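Local atomic coordinates of nucleoprotein (Human coronavirus NL63, PDB entry 5EPW), a protein that probably packages the viral RNA genome into a helical ribonucleocapsid and takes part in virion assembly and viral transcription, with a C-terminal domain that forms a dimer. Residues P18-K23 / R32-I37; R25-P30 / P72-L77. All blocks are in the same frame, centred on the assembly; numbering follows the deposited sequence. Where two conformers were deposited one is given.

Contact 1 of 2, residues P18-K23 / R32-I37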
# COMPACT_ATOMS: atom_id res chain seq x y z
N PRO B 18 4.89 18.40 -16.41
CA PRO B 18 3.57 17.76 -16.23
C PRO B 18 3.34 17.31 -14.73
O PRO B 18 4.04 16.42 -14.21
CB PRO B 18 3.61 16.58 -17.21
CG PRO B 18 5.08 16.32 -17.44
CD PRO B 18 5.82 17.61 -17.25
N SER B 19 2.40 17.97 -14.08
CA SER B 19 2.23 17.93 -12.61
C SER B 19 1.84 16.50 -12.24
O SER B 19 1.05 15.86 -12.93
CB SER B 19 1.06 18.88 -12.24
OG SER B 19 0.74 19.04 -10.84
N GLN B 20 2.34 16.04 -11.09
CA GLN B 20 1.76 14.83 -10.45
C GLN B 20 0.27 15.04 -10.16
O GLN B 20 -0.47 14.06 -10.03
CB GLN B 20 2.55 14.54 -9.12
CG GLN B 20 3.98 14.07 -9.23
CD GLN B 20 4.12 12.85 -10.04
OE1 GLN B 20 3.63 11.78 -9.66
NE2 GLN B 20 4.77 12.99 -11.21
N LEU B 21 -0.24 16.28 -10.06
CA LEU B 21 -1.68 16.48 -9.87
C LEU B 21 -2.54 16.19 -11.08
O LEU B 21 -3.78 16.15 -10.94
CB LEU B 21 -2.01 17.87 -9.36
CG LEU B 21 -1.34 18.22 -8.04
CD1 LEU B 21 -1.08 19.72 -8.01
CD2 LEU B 21 -2.18 17.72 -6.87
N LYS B 22 -1.90 15.87 -12.22
CA LYS B 22 -2.53 15.37 -13.42
C LYS B 22 -2.80 13.89 -13.28
O LYS B 22 -3.57 13.33 -14.08
CB LYS B 22 -1.65 15.59 -14.70
N LYS B 23 -2.15 13.24 -12.30
CA LYS B 23 -2.39 11.78 -12.08
C LYS B 23 -3.39 11.62 -10.98
O LYS B 23 -3.48 12.46 -10.12
CB LYS B 23 -1.09 11.04 -11.69
CG LYS B 23 -0.02 11.10 -12.77
CD LYS B 23 1.37 10.97 -12.25
CE LYS B 23 1.85 9.57 -12.38
NZ LYS B 23 3.07 9.44 -11.48
N ARG B 32 10.56 17.24 -3.85
CA ARG B 32 10.64 18.60 -3.32
C ARG B 32 9.81 19.58 -4.14
O ARG B 32 9.12 20.45 -3.60
CB ARG B 32 12.10 19.07 -3.31
CG ARG B 32 12.22 20.56 -3.06
CD ARG B 32 12.69 20.91 -1.71
NE ARG B 32 14.12 21.21 -1.70
CZ ARG B 32 14.90 21.04 -0.63
NH1 ARG B 32 14.41 20.57 0.52
NH2 ARG B 32 16.21 21.32 -0.71
N GLU B 33 9.80 19.38 -5.46
CA GLU B 33 9.05 20.20 -6.44
C GLU B 33 7.54 20.13 -6.22
O GLU B 33 6.82 21.10 -6.32
CB GLU B 33 9.40 19.74 -7.86
CG GLU B 33 10.89 19.49 -8.15
CD GLU B 33 11.42 18.12 -7.76
OE1 GLU B 33 12.19 18.07 -6.82
OE2 GLU B 33 11.10 17.10 -8.42
N GLU B 34 7.03 18.91 -5.92
CA GLU B 34 5.60 18.71 -5.67
C GLU B 34 5.54 17.71 -4.50
O GLU B 34 5.62 16.47 -4.64
CB GLU B 34 4.91 18.10 -6.87
CG GLU B 34 4.73 19.08 -8.06
CD GLU B 34 3.81 18.49 -9.11
OE1 GLU B 34 4.27 17.56 -9.75
OE2 GLU B 34 2.64 18.96 -9.25
N ASN B 35 5.45 18.30 -3.32
CA ASN B 35 5.73 17.55 -2.10
C ASN B 35 4.50 16.77 -1.55
O ASN B 35 3.47 16.66 -2.22
CB ASN B 35 6.40 18.46 -1.09
CG ASN B 35 5.44 19.49 -0.51
OD1 ASN B 35 4.18 19.35 -0.52
ND2 ASN B 35 6.06 20.61 -0.02
N VAL B 36 4.67 16.21 -0.37
CA VAL B 36 3.64 15.38 0.19
C VAL B 36 2.32 16.15 0.45
O VAL B 36 1.23 15.62 0.30
CB VAL B 36 4.14 14.65 1.46
CG1 VAL B 36 3.04 13.96 2.24
CG2 VAL B 36 5.23 13.71 1.07
N ILE B 37 2.46 17.38 0.95
CA ILE B 37 1.28 18.20 1.15
C ILE B 37 0.54 18.53 -0.16
O ILE B 37 -0.70 18.47 -0.23
CB ILE B 37 1.66 19.52 1.87
CG1 ILE B 37 2.16 19.28 3.26
CG2 ILE B 37 0.52 20.57 1.77
CD1 ILE B 37 2.89 20.45 3.90
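With CG anti to its carbonyl carbon and an extended chain beyond (chi2 -169°), E34 pushes its carboxylate into the turn that begins at S19. The hydroxyl of S19 is turned to meet it, standing anti to the serine's own backbone N (chi1 -178°). Each carboxylate oxygen then has its own partner. Q20 N donates to E34 OE1 over 2.8 Å on the syn lone pair, the side facing the other oxygen, and the bond is nearly straight at 170°. S19 OG donates to E34 OE2 at 2.5 Å, a separation so short that its exact length is doubtful. The same hydroxyl accepts from L21 N over 3.0 Å, which makes S19 the head of an ST turn leading into the 3-10 segment 20-22. Further packing is light: CB of Q20 lies 3.5 Å from E34 OE1, and CD1 of L21 approaches E34 OE2 at 4.0 Å. The amide of Q20 stands almost perpendicular to the carboxylate and is engaged elsewhere, its OE1 accepting from K23 NZ at 3.0 Å and from the backbone N of V29. E34 itself precedes the short helix 36-39, whose N-cap is N35. It supplies 84 of the 139 Å² buried, so one side chain carries most of the join between the 3-10 turn near the start of the modelled chain and the loop before that helix. The straight bond from Q20 N should limit rotation of the carboxylate and, with the hydroxyl as a second, very short partner, would probably help to stabilise its negative charge.

Contact 2 of 2, residues R25-P30 / P72-L77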
# COMPACT_ATOMS: atom_id res chain seq x y z
N ARG B 25 -4.80 10.39 -7.40
CA ARG B 25 -4.06 10.58 -6.12
C ARG B 25 -3.26 9.31 -5.70
O ARG B 25 -2.18 9.41 -5.12
CB ARG B 25 -5.09 10.93 -5.05
CG ARG B 25 -4.47 11.26 -3.68
CD ARG B 25 -5.51 11.94 -2.82
NE ARG B 25 -5.08 11.94 -1.41
CZ ARG B 25 -5.40 12.87 -0.51
NH1 ARG B 25 -6.31 13.82 -0.77
NH2 ARG B 25 -5.00 12.74 0.76
N TRP B 26 -3.74 8.12 -6.04
CA TRP B 26 -3.08 6.88 -5.73
C TRP B 26 -1.86 6.54 -6.57
O TRP B 26 -1.16 5.57 -6.29
CB TRP B 26 -4.08 5.72 -5.73
CG TRP B 26 -4.82 5.50 -7.01
CD1 TRP B 26 -4.46 4.64 -7.99
CD2 TRP B 26 -6.02 6.16 -7.47
NE1 TRP B 26 -5.36 4.71 -9.01
CE2 TRP B 26 -6.34 5.62 -8.76
CE3 TRP B 26 -6.94 7.07 -6.87
CZ2 TRP B 26 -7.52 6.00 -9.48
CZ3 TRP B 26 -8.10 7.42 -7.60
CH2 TRP B 26 -8.34 6.89 -8.90
N LYS B 27 -1.61 7.35 -7.62
CA LYS B 27 -0.41 7.17 -8.47
C LYS B 27 0.60 8.31 -8.42
O LYS B 27 1.59 8.29 -9.18
CB LYS B 27 -0.89 7.01 -9.91
CG LYS B 27 -1.68 5.75 -10.13
CD LYS B 27 -1.04 4.46 -9.75
CE LYS B 27 -1.62 3.16 -10.37
NZ LYS B 27 -0.88 1.97 -9.93
N ARG B 28 0.42 9.23 -7.43
CA ARG B 28 1.38 10.34 -7.32
C ARG B 28 2.67 9.95 -6.65
O ARG B 28 2.68 9.08 -5.75
CB ARG B 28 0.70 11.51 -6.62
CG ARG B 28 -0.53 12.00 -7.36
CD ARG B 28 -1.25 13.22 -6.71
NE ARG B 28 -2.46 13.48 -7.47
CZ ARG B 28 -3.54 14.03 -6.98
NH1 ARG B 28 -3.72 14.40 -5.71
NH2 ARG B 28 -4.60 14.08 -7.79
N VAL B 29 3.76 10.59 -7.03
CA VAL B 29 5.05 10.33 -6.49
C VAL B 29 5.60 11.69 -6.04
O VAL B 29 5.95 12.56 -6.88
CB VAL B 29 6.03 9.67 -7.51
CG1 VAL B 29 7.39 9.53 -6.89
CG2 VAL B 29 5.47 8.35 -8.00
N PRO B 30 5.60 11.98 -4.71
CA PRO B 30 6.03 13.30 -4.21
C PRO B 30 7.55 13.50 -4.25
O PRO B 30 8.31 12.58 -3.99
CB PRO B 30 5.49 13.30 -2.77
CG PRO B 30 5.68 11.87 -2.41
CD PRO B 30 5.19 11.08 -3.61
N PRO B 72 4.75 -2.73 1.15
CA PRO B 72 4.50 -3.72 0.09
C PRO B 72 4.44 -3.23 -1.31
O PRO B 72 4.00 -2.03 -1.53
CB PRO B 72 3.10 -4.26 0.43
CG PRO B 72 2.55 -3.17 1.19
CD PRO B 72 3.62 -2.49 2.03
N ASN B 73 4.74 -4.13 -2.23
CA ASN B 73 4.55 -3.84 -3.61
C ASN B 73 3.13 -3.94 -4.07
O ASN B 73 2.24 -4.34 -3.29
CB ASN B 73 5.57 -4.66 -4.48
CG ASN B 73 5.16 -6.10 -4.61
OD1 ASN B 73 3.99 -6.41 -5.14
ND2 ASN B 73 6.02 -6.99 -4.12
N GLN B 74 2.81 -3.52 -5.28
CA GLN B 74 1.43 -3.47 -5.66
C GLN B 74 0.74 -4.84 -5.78
O GLN B 74 -0.44 -4.99 -5.56
CB GLN B 74 1.33 -2.79 -7.04
CG GLN B 74 1.60 -1.27 -6.90
CD GLN B 74 1.60 -0.56 -8.14
OE1 GLN B 74 0.69 -0.71 -8.95
NE2 GLN B 74 2.63 0.27 -8.36
N ALA B 75 1.51 -5.85 -6.16
CA ALA B 75 0.93 -7.21 -6.35
C ALA B 75 0.69 -7.79 -4.93
O ALA B 75 -0.42 -8.34 -4.68
CB ALA B 75 1.91 -8.08 -7.13
N ALA B 76 1.58 -7.60 -3.98
CA ALA B 76 1.39 -8.00 -2.55
C ALA B 76 0.16 -7.30 -1.97
O ALA B 76 -0.73 -7.86 -1.35
CB ALA B 76 2.57 -7.78 -1.63
N LEU B 77 0.02 -5.98 -2.23
CA LEU B 77 -1.13 -5.28 -1.70
C LEU B 77 -2.42 -5.80 -2.33
O LEU B 77 -3.43 -5.94 -1.62
CB LEU B 77 -1.02 -3.73 -2.01
CG LEU B 77 -2.00 -2.86 -1.28
CD1 LEU B 77 -1.61 -2.78 0.21
CD2 LEU B 77 -2.01 -1.42 -1.87
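K27 NZ, which comes close to Q74 OE1, is gripped chiefly from across the dimer, donating to the backbone O of I71 and of A68 in the second subunit. Within the chain, K27 NZ and Q74 OE1 lie 3.3 Å apart, but the angle is too poor for a hydrogen bond, so the approach is at most a favourable electrostatic one. The lysine bends at chi2 (-55°) and then runs extended, which carries its ammonium obliquely across the end of the glutamine. Q74 meets it with an extended chain of its own, offering the amide oxygen: its CD stays 4.0 Å from K27 NZ. The small buried area of 55 Å² and the 11.2 Å between the CA atoms of K27 and Q74 agree that only the ends of two long side chains come near each other.

On the helical side, N73 is the N-cap of helix 74-79. Its OD1 accepts from A76 N at 2.9 Å, with the donor well above the carbonyl plane, and takes a weak bond from A75 N. Within 25-30, the guanidinium of R28 lays one face over R25 CA, 3.5 Å above the plane. The contact lies at the dimer interface, consistent with the predicted dimerization region: R25 forms a salt bridge with D80, W26 NE1 donates to E69 O, and N73 and L77 pack on K27 and P72, all four partners belonging to the second subunit. Elsewhere in the chain, L77 rests on Y96 and Y98 of strand 91-103, whereas P30 packs on V36 and C39 of helix 36-39.

In the fold
Both contacts are surface contacts, with centres about 15 Å apart, and both involve the arm that precedes helix 36-39. Contact 1 folds this arm back on itself through a straight backbone hydrogen bond and a very short hydroxyl contact to a carboxylate, and buries more area. Contact 2, nearer the chain centre, brings the arm beside helix 74-79 with one loose polar approach, and its stronger bonds go to the second subunit, consistent with the predicted dimerization region. The two are coupled directly: K23 O of contact 1 probably accepts from R28 NE of contact 2 at 3.0 Å, and N35 C packs against P30 CB at 3.8 Å.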